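Local coordinates for aminotransferase (Paracoccus denitrificans, PDB 4GRX), which probably transfers amino groups between amine or amino acid donors and carbonyl acceptors, as a pyridoxal phosphate-dependent omega-aminotransferase of class III, at residues 63-66 / 67-70; 444-447 / 448-452; 358-361 / 362-366; 35-39 / 40-44; 349-352 / 353-357. All blocks are in the same frame, centred on the assembly; numbering follows the deposited sequence.

Contact 1 of 5, residues 63-66 / 67-70; sequences DANS and GLWN
D63 OD1 takes two backbone N-H groups, one from its own turn and one from across the contact. The N of N65 approaches at 2.8 Å, nearly in line with the CG-OD1 bond, and makes an Asx turn; the N of G67 lies 3.0 Å from OD1 in a weak bond. The carboxylate is turned toward these donors because its CG stands opposite the backbone N of D63 (chi1 -172°). D63 OD2 is also engaged: a water 2.9 Å away donates to it and gives its other hydrogen to G67 O at 2.8 Å, while Y94 OH of the second subunit bonds to OD2 as well. A type I turn runs from D63 to S66, and G67 follows with a positive phi of 64°, a conformation that favours glycine. Beyond it the chain folds back, and W69 N meets N65 O at 2.8 Å in an almost straight bond (167°). S66 CB packs 3.6 Å from W69 C, and its OG is bonded outward to C436 O and R276 NH2. The side chain of L68, which packs on F97 of the second subunit, is about 5 Å from the bound delta-amino valeric acid. A buried carboxylate supplied with two amide hydrogens, one of them weakly bound, a water and a tyrosine hydroxyl is probably kept ionised, and it would hold this loop in shape beside the ligand pocket while linking it to the partner subunit.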
# COMPACT_ATOMS: atom_id res chain seq x y z
N ASP A 63 -4.01 -10.74 -23.67
CA ASP A 63 -3.34 -10.82 -22.36
C ASP A 63 -3.92 -11.96 -21.54
O ASP A 63 -4.92 -11.79 -20.85
CB ASP A 63 -3.42 -9.49 -21.58
CG ASP A 63 -2.58 -9.50 -20.31
OD1 ASP A 63 -2.58 -10.52 -19.58
OD2 ASP A 63 -1.90 -8.48 -20.02
N ALA A 64 -3.27 -13.12 -21.61
CA ALA A 64 -3.72 -14.33 -20.91
C ALA A 64 -3.28 -14.33 -19.45
O ALA A 64 -3.35 -15.36 -18.79
CB ALA A 64 -3.22 -15.57 -21.62
N ASN A 65 -2.85 -13.19 -18.95
CA ASN A 65 -2.41 -13.06 -17.56
C ASN A 65 -3.33 -12.11 -16.80
O ASN A 65 -3.03 -11.69 -15.69
CB ASN A 65 -0.97 -12.54 -17.52
CG ASN A 65 -0.22 -13.01 -16.30
OD1 ASN A 65 0.09 -12.23 -15.40
ND2 ASN A 65 0.08 -14.30 -16.26
N SER A 66 -4.46 -11.78 -17.43
CA SER A 66 -5.45 -10.87 -16.88
C SER A 66 -4.80 -9.58 -16.46
O SER A 66 -5.16 -9.01 -15.43
CB SER A 66 -6.14 -11.48 -15.65
OG SER A 66 -7.16 -12.37 -16.02
N GLY A 67 -3.84 -9.12 -17.26
CA GLY A 67 -2.88 -8.12 -16.82
C GLY A 67 -2.08 -8.77 -15.70
O GLY A 67 -1.07 -9.42 -15.94
N LEU A 68 -2.58 -8.64 -14.48
CA LEU A 68 -1.90 -9.19 -13.33
C LEU A 68 -2.84 -9.96 -12.42
O LEU A 68 -3.00 -9.61 -11.26
CB LEU A 68 -1.22 -8.06 -12.58
CG LEU A 68 0.04 -8.38 -11.81
CD1 LEU A 68 0.89 -9.44 -12.48
CD2 LEU A 68 0.80 -7.07 -11.63
N TRP A 69 -3.44 -11.03 -12.95
CA TRP A 69 -4.50 -11.83 -12.27
C TRP A 69 -5.81 -11.12 -12.07
O TRP A 69 -6.84 -11.76 -11.91
CB TRP A 69 -4.05 -12.38 -10.91
CG TRP A 69 -2.70 -13.03 -10.86
CD1 TRP A 69 -1.47 -12.42 -10.70
CD2 TRP A 69 -2.40 -14.47 -10.94
NE1 TRP A 69 -0.45 -13.34 -10.68
CE2 TRP A 69 -0.94 -14.59 -10.83
CE3 TRP A 69 -3.16 -15.62 -11.09
CZ2 TRP A 69 -0.30 -15.82 -10.87
CZ3 TRP A 69 -2.50 -16.86 -11.13
CH2 TRP A 69 -1.10 -16.95 -11.02
N ASN A 70 -5.78 -9.79 -12.07
CA ASN A 70 -6.87 -8.97 -11.56
C ASN A 70 -7.90 -8.44 -12.57
O ASN A 70 -9.03 -8.11 -12.19
CB ASN A 70 -6.29 -7.80 -10.75
CG ASN A 70 -5.37 -6.91 -11.58
OD1 ASN A 70 -4.86 -7.30 -12.62
ND2 ASN A 70 -5.14 -5.70 -11.09
O HOH W 1 0.41 -8.69 -18.26

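Contact 2 of 5, residues 444-447 / 448-452; sequences AQMD and EMFEK
M446 carries its CG opposite the backbone N (chi1 -176°), whereas F450, one turn later, has its CG opposite its own carbonyl carbon, beside the backbone N (chi1 -73°). The two side chains run alongside each other in the same direction, and M446 CG rests 3.6 Å from F450 CE2. The sulfur of M446 lies 5.1 Å from the centroid of the F450 ring, an oblique Met-aromatic contact 60° off the ring normal. M449 fills in beside them: its CE sits 3.9 Å from M446 CG and over one face of the F450 ring, towards the rim. Beneath this apolar row the backbone bonds are regular, E451 N reaching D447 O at 3.0 Å. Polar groups occupy other sides of the helix. E448 OE2 receives K452 NZ at 2.7 Å on its anti lone pair in a salt bridge, and E448 OE1 bonds to Y52 OH; the carboxylate of D447 turns to R367. Such a division is that of an amphipathic helix: here helix 443-463 lays F450 on L372 and I375 of helix 357-375, and M449 on L62 of strand 60-63 and L424 of strand 424-425.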
# COMPACT_ATOMS: atom_id res chain seq x y z
N ALA A 444 -13.45 -19.19 -28.39
CA ALA A 444 -12.62 -18.86 -29.55
C ALA A 444 -11.31 -18.22 -29.09
O ALA A 444 -10.23 -18.55 -29.57
CB ALA A 444 -13.36 -17.94 -30.51
N GLN A 445 -11.42 -17.31 -28.13
CA GLN A 445 -10.26 -16.70 -27.50
C GLN A 445 -9.38 -17.74 -26.78
O GLN A 445 -8.14 -17.65 -26.81
CB GLN A 445 -10.72 -15.59 -26.55
CG GLN A 445 -11.33 -14.41 -27.30
CD GLN A 445 -12.18 -13.47 -26.45
OE1 GLN A 445 -12.37 -13.67 -25.24
NE2 GLN A 445 -12.70 -12.43 -27.09
N MET A 446 -10.00 -18.74 -26.17
CA MET A 446 -9.25 -19.79 -25.49
C MET A 446 -8.43 -20.61 -26.48
O MET A 446 -7.28 -20.97 -26.21
CB MET A 446 -10.17 -20.68 -24.65
CG MET A 446 -9.42 -21.73 -23.85
SD MET A 446 -10.50 -22.86 -22.97
CE MET A 446 -10.96 -21.88 -21.55
N ASP A 447 -9.04 -20.88 -27.64
CA ASP A 447 -8.34 -21.51 -28.76
C ASP A 447 -7.20 -20.64 -29.27
O ASP A 447 -6.13 -21.16 -29.61
CB ASP A 447 -9.31 -21.83 -29.88
CG ASP A 447 -10.23 -22.97 -29.54
OD1 ASP A 447 -11.05 -23.34 -30.40
OD2 ASP A 447 -10.12 -23.49 -28.40
N GLU A 448 -7.42 -19.33 -29.33
CA GLU A 448 -6.39 -18.41 -29.78
C GLU A 448 -5.15 -18.51 -28.89
O GLU A 448 -4.03 -18.63 -29.39
CB GLU A 448 -6.89 -16.96 -29.80
CG GLU A 448 -5.94 -16.04 -30.54
CD GLU A 448 -6.27 -14.58 -30.39
OE1 GLU A 448 -7.40 -14.26 -29.97
OE2 GLU A 448 -5.39 -13.75 -30.68
N MET A 449 -5.39 -18.45 -27.58
CA MET A 449 -4.36 -18.56 -26.56
C MET A 449 -3.55 -19.85 -26.66
O MET A 449 -2.33 -19.80 -26.57
CB MET A 449 -5.01 -18.45 -25.18
CG MET A 449 -4.10 -18.75 -24.00
SD MET A 449 -5.08 -18.89 -22.49
CE MET A 449 -5.89 -20.46 -22.76
N PHE A 450 -4.22 -20.99 -26.84
CA PHE A 450 -3.54 -22.27 -26.96
C PHE A 450 -2.67 -22.34 -28.20
O PHE A 450 -1.47 -22.60 -28.11
CB PHE A 450 -4.53 -23.43 -26.99
CG PHE A 450 -5.14 -23.73 -25.67
CD1 PHE A 450 -4.39 -23.64 -24.51
CD2 PHE A 450 -6.47 -24.11 -25.59
CE1 PHE A 450 -4.95 -23.92 -23.28
CE2 PHE A 450 -7.04 -24.40 -24.36
CZ PHE A 450 -6.28 -24.30 -23.20
N GLU A 451 -3.28 -22.13 -29.36
CA GLU A 451 -2.56 -22.09 -30.64
C GLU A 451 -1.30 -21.19 -30.56
O GLU A 451 -0.22 -21.60 -30.97
CB GLU A 451 -3.53 -21.65 -31.75
CG GLU A 451 -2.90 -21.24 -33.07
CD GLU A 451 -3.94 -20.98 -34.14
OE1 GLU A 451 -5.09 -20.61 -33.80
OE2 GLU A 451 -3.62 -21.16 -35.34
N LYS A 452 -1.45 -20.00 -30.00
CA LYS A 452 -0.30 -19.10 -29.84
C LYS A 452 0.78 -19.66 -28.89
O LYS A 452 1.98 -19.64 -29.23
CB LYS A 452 -0.75 -17.69 -29.43
CG LYS A 452 -1.40 -16.95 -30.58
CD LYS A 452 -1.98 -15.61 -30.17
CE LYS A 452 -2.40 -14.82 -31.40
NZ LYS A 452 -2.72 -13.42 -31.03

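Contact 3 of 5, residues 358-361 / 362-366; sequences AENV and RRLAP
R362 leaves the helix with its CB 3.6 Å from E359 O, then doubles back along the preceding turn. CG stands beside the backbone N (chi1 -86°), which directs the chain towards the glutamate. CD comes within 3.6 Å of E359 OE1, and the next atom, NE, donates to that same oxygen at 2.8 Å, so the salt bridge is made through NE, with OE1 met nearly in line with its C-O bond. The two side chains cross at about a right angle, and the carboxylate and guanidinium planes are 55° apart. Beyond NE the head group lies across the start of the helix: A358 O is 4.0 Å above one face, over its centre, and NH2 is 4.0 Å from A358 CB. NH1 bonds to G278 O, giving the arginine a second hold at its far end.

One residue further along, N360 and R363 approach without bonding. N360 OD1 is 2.8 Å from R363 NH2, but the angle is poor for a hydrogen bond; the amide and guanidinium planes are 89° apart. N360 ND2 instead bonds to F439 O and L441 O, and it touches L364 CD1 at 3.5 Å. Backbone bonding weakens towards the kink at P366: L364 N is shared between N360 O and V361 O, and A365 N reaches V361 O at 3.1 Å, all weakly. The inner side of helix 357-375 faces the rest of the chain here, V361 meeting F389 and F439, and L364 meeting F389 together with E443 and M446 of helix 443-463, while R362, on another side, is tied to the loop at G278.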
# COMPACT_ATOMS: atom_id res chain seq x y z
N ALA A 358 -18.01 -15.59 -13.17
CA ALA A 358 -17.67 -16.78 -12.38
C ALA A 358 -18.23 -18.08 -12.96
O ALA A 358 -17.52 -19.08 -13.00
CB ALA A 358 -18.12 -16.61 -10.94
N GLU A 359 -19.49 -18.05 -13.41
CA GLU A 359 -20.08 -19.24 -14.03
C GLU A 359 -19.35 -19.60 -15.31
O GLU A 359 -19.12 -20.78 -15.60
CB GLU A 359 -21.59 -19.11 -14.27
CG GLU A 359 -22.27 -20.36 -14.83
CD GLU A 359 -22.30 -21.55 -13.87
OE1 GLU A 359 -21.39 -21.72 -13.03
OE2 GLU A 359 -23.26 -22.35 -13.94
N ASN A 360 -18.95 -18.58 -16.07
CA ASN A 360 -18.13 -18.79 -17.27
C ASN A 360 -16.85 -19.59 -16.99
O ASN A 360 -16.42 -20.40 -17.82
CB ASN A 360 -17.81 -17.46 -17.94
CG ASN A 360 -17.41 -17.62 -19.39
OD1 ASN A 360 -18.20 -18.09 -20.22
ND2 ASN A 360 -16.19 -17.21 -19.72
N VAL A 361 -16.26 -19.39 -15.81
CA VAL A 361 -15.06 -20.12 -15.39
C VAL A 361 -15.39 -21.59 -15.16
O VAL A 361 -14.68 -22.47 -15.65
CB VAL A 361 -14.44 -19.52 -14.10
CG1 VAL A 361 -13.30 -20.40 -13.58
CG2 VAL A 361 -13.94 -18.11 -14.36
N ARG A 362 -16.45 -21.85 -14.40
CA ARG A 362 -16.85 -23.21 -14.09
C ARG A 362 -17.14 -23.95 -15.38
O ARG A 362 -16.72 -25.10 -15.53
CB ARG A 362 -18.07 -23.23 -13.18
CG ARG A 362 -17.75 -23.14 -11.70
CD ARG A 362 -19.02 -23.25 -10.84
NE ARG A 362 -19.77 -21.99 -10.77
CZ ARG A 362 -19.46 -20.95 -10.00
NH1 ARG A 362 -18.38 -20.97 -9.21
NH2 ARG A 362 -20.21 -19.86 -10.02
N ARG A 363 -17.82 -23.28 -16.31
CA ARG A 363 -18.23 -23.85 -17.61
C ARG A 363 -17.06 -24.22 -18.55
O ARG A 363 -17.14 -25.21 -19.29
CB ARG A 363 -19.17 -22.88 -18.32
CG ARG A 363 -20.07 -23.50 -19.39
CD ARG A 363 -20.46 -22.49 -20.47
NE ARG A 363 -20.38 -21.12 -19.97
CZ ARG A 363 -21.03 -20.07 -20.49
NH1 ARG A 363 -21.82 -20.20 -21.55
NH2 ARG A 363 -20.87 -18.87 -19.92
N LEU A 364 -16.00 -23.42 -18.54
CA LEU A 364 -14.93 -23.57 -19.52
C LEU A 364 -13.69 -24.26 -18.98
O LEU A 364 -12.76 -24.56 -19.74
CB LEU A 364 -14.59 -22.23 -20.17
CG LEU A 364 -15.73 -21.63 -21.02
CD1 LEU A 364 -15.46 -20.19 -21.40
CD2 LEU A 364 -16.02 -22.47 -22.27
N ALA A 365 -13.69 -24.53 -17.67
CA ALA A 365 -12.59 -25.23 -17.00
C ALA A 365 -12.27 -26.60 -17.60
O ALA A 365 -11.10 -26.94 -17.75
CB ALA A 365 -12.83 -25.35 -15.49
N PRO A 366 -13.31 -27.39 -17.95
CA PRO A 366 -13.04 -28.68 -18.60
C PRO A 366 -12.24 -28.54 -19.89
O PRO A 366 -11.24 -29.23 -20.06
CB PRO A 366 -14.45 -29.21 -18.90
CG PRO A 366 -15.27 -28.66 -17.80
CD PRO A 366 -14.75 -27.26 -17.61

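Contact 4 of 5, residues 35-39 / 40-44; sequences PSVHQ and RGTVV
Q39 and R40 bring two flat groups to this turn, an amide and a guanidinium whose planes are 71° apart. They do not stack, as Q39 CD stands 7.1 Å from R40 CZ; the touch between these side chains is made lower down, where Q39 OE1 comes to 4.1 Å from R40 CG. R40 NH2 forms a salt bridge with D421, at the end of helix 411-421, the side chain also packing on N417 and T420. The imidazole of H38 points to the second subunit, its NE2 bonded to E324 OE1 there.

The stem of R40 wraps S36 O, with CG 3.3 Å from that oxygen and CD 3.6 Å away. The same oxygen accepts from R40 N at 2.8 Å. One residue on, G41 N bonds to V37 O at 2.9 Å, but from above the carbonyl plane, 50° out of it, because the chain is already leaving the helix. This is the C-terminal end of helix 34-40, and G41 is the first residue to abandon helical angles; its phi of 90° with an extended psi is a conformation that calls for glycine, and it swings the chain into strand 43-49. T42 then returns beside the helix. Its OG1 lies 3.7 Å from V37 CG2, the two side chains pointing the same way. The hydroxyl of T42 is itself bonded to Y29 OH. V43 and V44 pair in parallel with a strand of the second subunit, and V37 and T42 pack on G99 and M101 of that subunit.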
# COMPACT_ATOMS: atom_id res chain seq x y z
N PRO A 35 17.62 -7.23 -19.34
CA PRO A 35 18.13 -7.46 -20.71
C PRO A 35 17.06 -7.58 -21.84
O PRO A 35 17.36 -7.24 -22.99
CB PRO A 35 18.95 -8.76 -20.57
CG PRO A 35 19.36 -8.76 -19.13
CD PRO A 35 18.16 -8.22 -18.39
N SER A 36 15.85 -8.05 -21.50
CA SER A 36 14.70 -8.08 -22.42
C SER A 36 14.21 -6.69 -22.76
O SER A 36 13.92 -6.38 -23.92
CB SER A 36 13.51 -8.84 -21.83
OG SER A 36 13.57 -10.22 -22.07
N VAL A 37 14.10 -5.84 -21.73
CA VAL A 37 13.54 -4.51 -21.90
C VAL A 37 14.54 -3.56 -22.59
O VAL A 37 14.15 -2.62 -23.28
CB VAL A 37 13.03 -3.95 -20.55
CG1 VAL A 37 14.06 -3.05 -19.89
CG2 VAL A 37 11.73 -3.20 -20.74
N HIS A 38 15.84 -3.81 -22.43
CA HIS A 38 16.86 -3.03 -23.13
C HIS A 38 16.90 -3.37 -24.59
O HIS A 38 16.91 -2.48 -25.44
CB HIS A 38 18.23 -3.23 -22.49
CG HIS A 38 18.39 -2.49 -21.19
ND1 HIS A 38 17.97 -1.22 -21.02
CD2 HIS A 38 18.96 -2.89 -19.99
CE1 HIS A 38 18.25 -0.82 -19.76
NE2 HIS A 38 18.86 -1.83 -19.13
N GLN A 39 16.91 -4.67 -24.87
CA GLN A 39 16.98 -5.20 -26.21
C GLN A 39 15.67 -4.98 -27.00
O GLN A 39 15.72 -4.70 -28.19
CB GLN A 39 17.36 -6.69 -26.13
CG GLN A 39 17.51 -7.44 -27.44
CD GLN A 39 17.22 -8.94 -27.27
OE1 GLN A 39 16.44 -9.34 -26.39
NE2 GLN A 39 17.84 -9.76 -28.12
N ARG A 40 14.52 -5.06 -26.33
CA ARG A 40 13.21 -5.03 -27.02
C ARG A 40 12.49 -3.69 -26.91
O ARG A 40 11.68 -3.36 -27.76
CB ARG A 40 12.29 -6.12 -26.49
CG ARG A 40 12.74 -7.55 -26.78
CD ARG A 40 11.92 -8.57 -26.01
NE ARG A 40 10.53 -8.65 -26.48
CZ ARG A 40 10.10 -9.35 -27.53
NH1 ARG A 40 10.95 -10.06 -28.28
NH2 ARG A 40 8.81 -9.34 -27.84
N GLY A 41 12.76 -2.95 -25.85
CA GLY A 41 11.99 -1.76 -25.55
C GLY A 41 10.80 -2.08 -24.66
O GLY A 41 10.27 -3.20 -24.66
N THR A 42 10.39 -1.09 -23.88
CA THR A 42 9.21 -1.18 -23.07
C THR A 42 8.03 -1.15 -24.02
O THR A 42 8.02 -0.37 -24.96
CB THR A 42 9.13 0.04 -22.15
OG1 THR A 42 10.32 0.13 -21.37
CG2 THR A 42 7.92 -0.06 -21.24
N VAL A 43 7.06 -2.01 -23.79
CA VAL A 43 5.82 -2.01 -24.55
C VAL A 43 4.86 -1.08 -23.81
O VAL A 43 4.50 -1.34 -22.65
CB VAL A 43 5.22 -3.43 -24.65
CG1 VAL A 43 3.87 -3.40 -25.36
CG2 VAL A 43 6.20 -4.38 -25.33
N VAL A 44 4.47 0.00 -24.48
CA VAL A 44 3.67 1.07 -23.88
C VAL A 44 2.21 0.92 -24.31
O VAL A 44 1.91 1.07 -25.47
CB VAL A 44 4.23 2.45 -24.26
CG1 VAL A 44 3.56 3.57 -23.48
CG2 VAL A 44 5.74 2.48 -24.04

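Contact 5 of 5, residues 349-352 / 353-357; sequences IDVV and MNEGL
The close of helix 339-354 and the short bend that leads into helix 357-375 are held by a polar pair, D350 and N354, and an apolar pair, V351 and L357. N354 ND2 donates to D350 OD1 at 2.8 Å in a nearly straight bond (164°), from the anti side of the carboxylate and somewhat out of its plane. The two side chains cross at about a right angle, with carboxylate and amide planes 68° apart. N354 CB also rests 3.3 Å from OD1 of D350, so this oxygen lies against the asparagine from its root to its tip. The backbone repeats the same pairing, N354 N reaching D350 O at 2.9 Å.

E355 N still bonds to V351 O, at 3.1 Å, although from above the carbonyl plane, as the helix comes to its end there. G356, with a positive phi of 88°, turns the chain and takes the N-cap position of the following helix, a tight connection between two successive helices, tied by a backbone bond between V352 and A358. L357 closes the inside of the bend: its CD1 is 4.0 Å from V351 CG1, and it also packs on F439 and I440. V351 CG2 meets the carboxylate of E355, 3.8 Å from OE1, while OE2 makes a long, weak ion pair with K347. In the last turn of the helix M353 lies alongside I349, SD being 4.0 Å from I349 CG2, and both face V115 of helix 103-115.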
# COMPACT_ATOMS: atom_id res chain seq x y z
N ILE A 349 -17.91 -7.18 -7.54
CA ILE A 349 -18.54 -8.33 -6.88
C ILE A 349 -19.85 -8.71 -7.58
O ILE A 349 -20.09 -9.89 -7.89
CB ILE A 349 -18.72 -8.07 -5.36
CG1 ILE A 349 -17.33 -8.03 -4.69
CG2 ILE A 349 -19.61 -9.12 -4.70
CD1 ILE A 349 -17.24 -7.20 -3.43
N ASP A 350 -20.68 -7.72 -7.87
CA ASP A 350 -21.94 -7.96 -8.57
C ASP A 350 -21.70 -8.54 -9.97
O ASP A 350 -22.32 -9.54 -10.33
CB ASP A 350 -22.79 -6.69 -8.65
CG ASP A 350 -24.24 -6.96 -9.07
OD1 ASP A 350 -24.65 -8.15 -9.11
OD2 ASP A 350 -24.97 -5.99 -9.36
N VAL A 351 -20.80 -7.93 -10.74
CA VAL A 351 -20.49 -8.40 -12.10
C VAL A 351 -20.03 -9.87 -12.12
O VAL A 351 -20.54 -10.67 -12.91
CB VAL A 351 -19.45 -7.49 -12.80
CG1 VAL A 351 -18.81 -8.19 -14.00
CG2 VAL A 351 -20.09 -6.18 -13.24
N VAL A 352 -19.09 -10.20 -11.25
CA VAL A 352 -18.52 -11.55 -11.20
C VAL A 352 -19.58 -12.60 -10.85
O VAL A 352 -19.81 -13.56 -11.60
CB VAL A 352 -17.30 -11.61 -10.23
CG1 VAL A 352 -16.79 -13.03 -10.05
CG2 VAL A 352 -16.16 -10.73 -10.74
N MET A 353 -20.28 -12.40 -9.74
CA MET A 353 -21.18 -13.43 -9.22
C MET A 353 -22.58 -13.46 -9.85
O MET A 353 -23.26 -14.49 -9.78
CB MET A 353 -21.32 -13.26 -7.70
CG MET A 353 -20.02 -13.39 -6.92
SD MET A 353 -20.27 -13.04 -5.17
CE MET A 353 -21.39 -14.36 -4.70
N ASN A 354 -23.02 -12.35 -10.45
CA ASN A 354 -24.41 -12.26 -10.93
C ASN A 354 -24.60 -11.94 -12.40
O ASN A 354 -25.72 -12.02 -12.92
CB ASN A 354 -25.21 -11.26 -10.07
CG ASN A 354 -25.18 -11.60 -8.59
OD1 ASN A 354 -25.46 -12.74 -8.19
ND2 ASN A 354 -24.85 -10.62 -7.77
N GLU A 355 -23.52 -11.56 -13.08
CA GLU A 355 -23.57 -11.29 -14.51
C GLU A 355 -22.72 -12.30 -15.27
O GLU A 355 -22.21 -12.00 -16.35
CB GLU A 355 -23.14 -9.86 -14.85
CG GLU A 355 -24.08 -8.78 -14.34
CD GLU A 355 -23.59 -7.36 -14.63
OE1 GLU A 355 -22.88 -7.15 -15.64
OE2 GLU A 355 -23.92 -6.45 -13.83
N GLY A 356 -22.55 -13.48 -14.68
CA GLY A 356 -22.07 -14.66 -15.40
C GLY A 356 -20.58 -14.92 -15.52
O GLY A 356 -20.18 -15.93 -16.10
N LEU A 357 -19.74 -14.05 -14.97
CA LEU A 357 -18.29 -14.21 -15.16
C LEU A 357 -17.74 -15.46 -14.48
O LEU A 357 -17.08 -16.27 -15.12
CB LEU A 357 -17.53 -12.97 -14.72
CG LEU A 357 -17.24 -12.00 -15.87
CD1 LEU A 357 -18.51 -11.36 -16.42
CD2 LEU A 357 -16.25 -10.94 -15.41

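In the fold
From the N terminus the five local contacts follow in series, none nesting in or crossing another. Contact 4 turns helix 34-40 into strand 43-49, and contact 1 folds the loop after strand 60-63; their centres are about 19 Å apart, and both meet the second subunit. Much later in the chain, contact 5 closes helix 339-354 and passes directly into contact 3 on helix 357-375. Contact 2, on helix 443-463, comes last. It touches contact 3 where M446 CE packs 3.7 Å from L364 O, and contact 1 where M449 SD lies 3.9 Å from A64 CB, so helix 443-463 joins helix 357-375 to the loop beside the ligand.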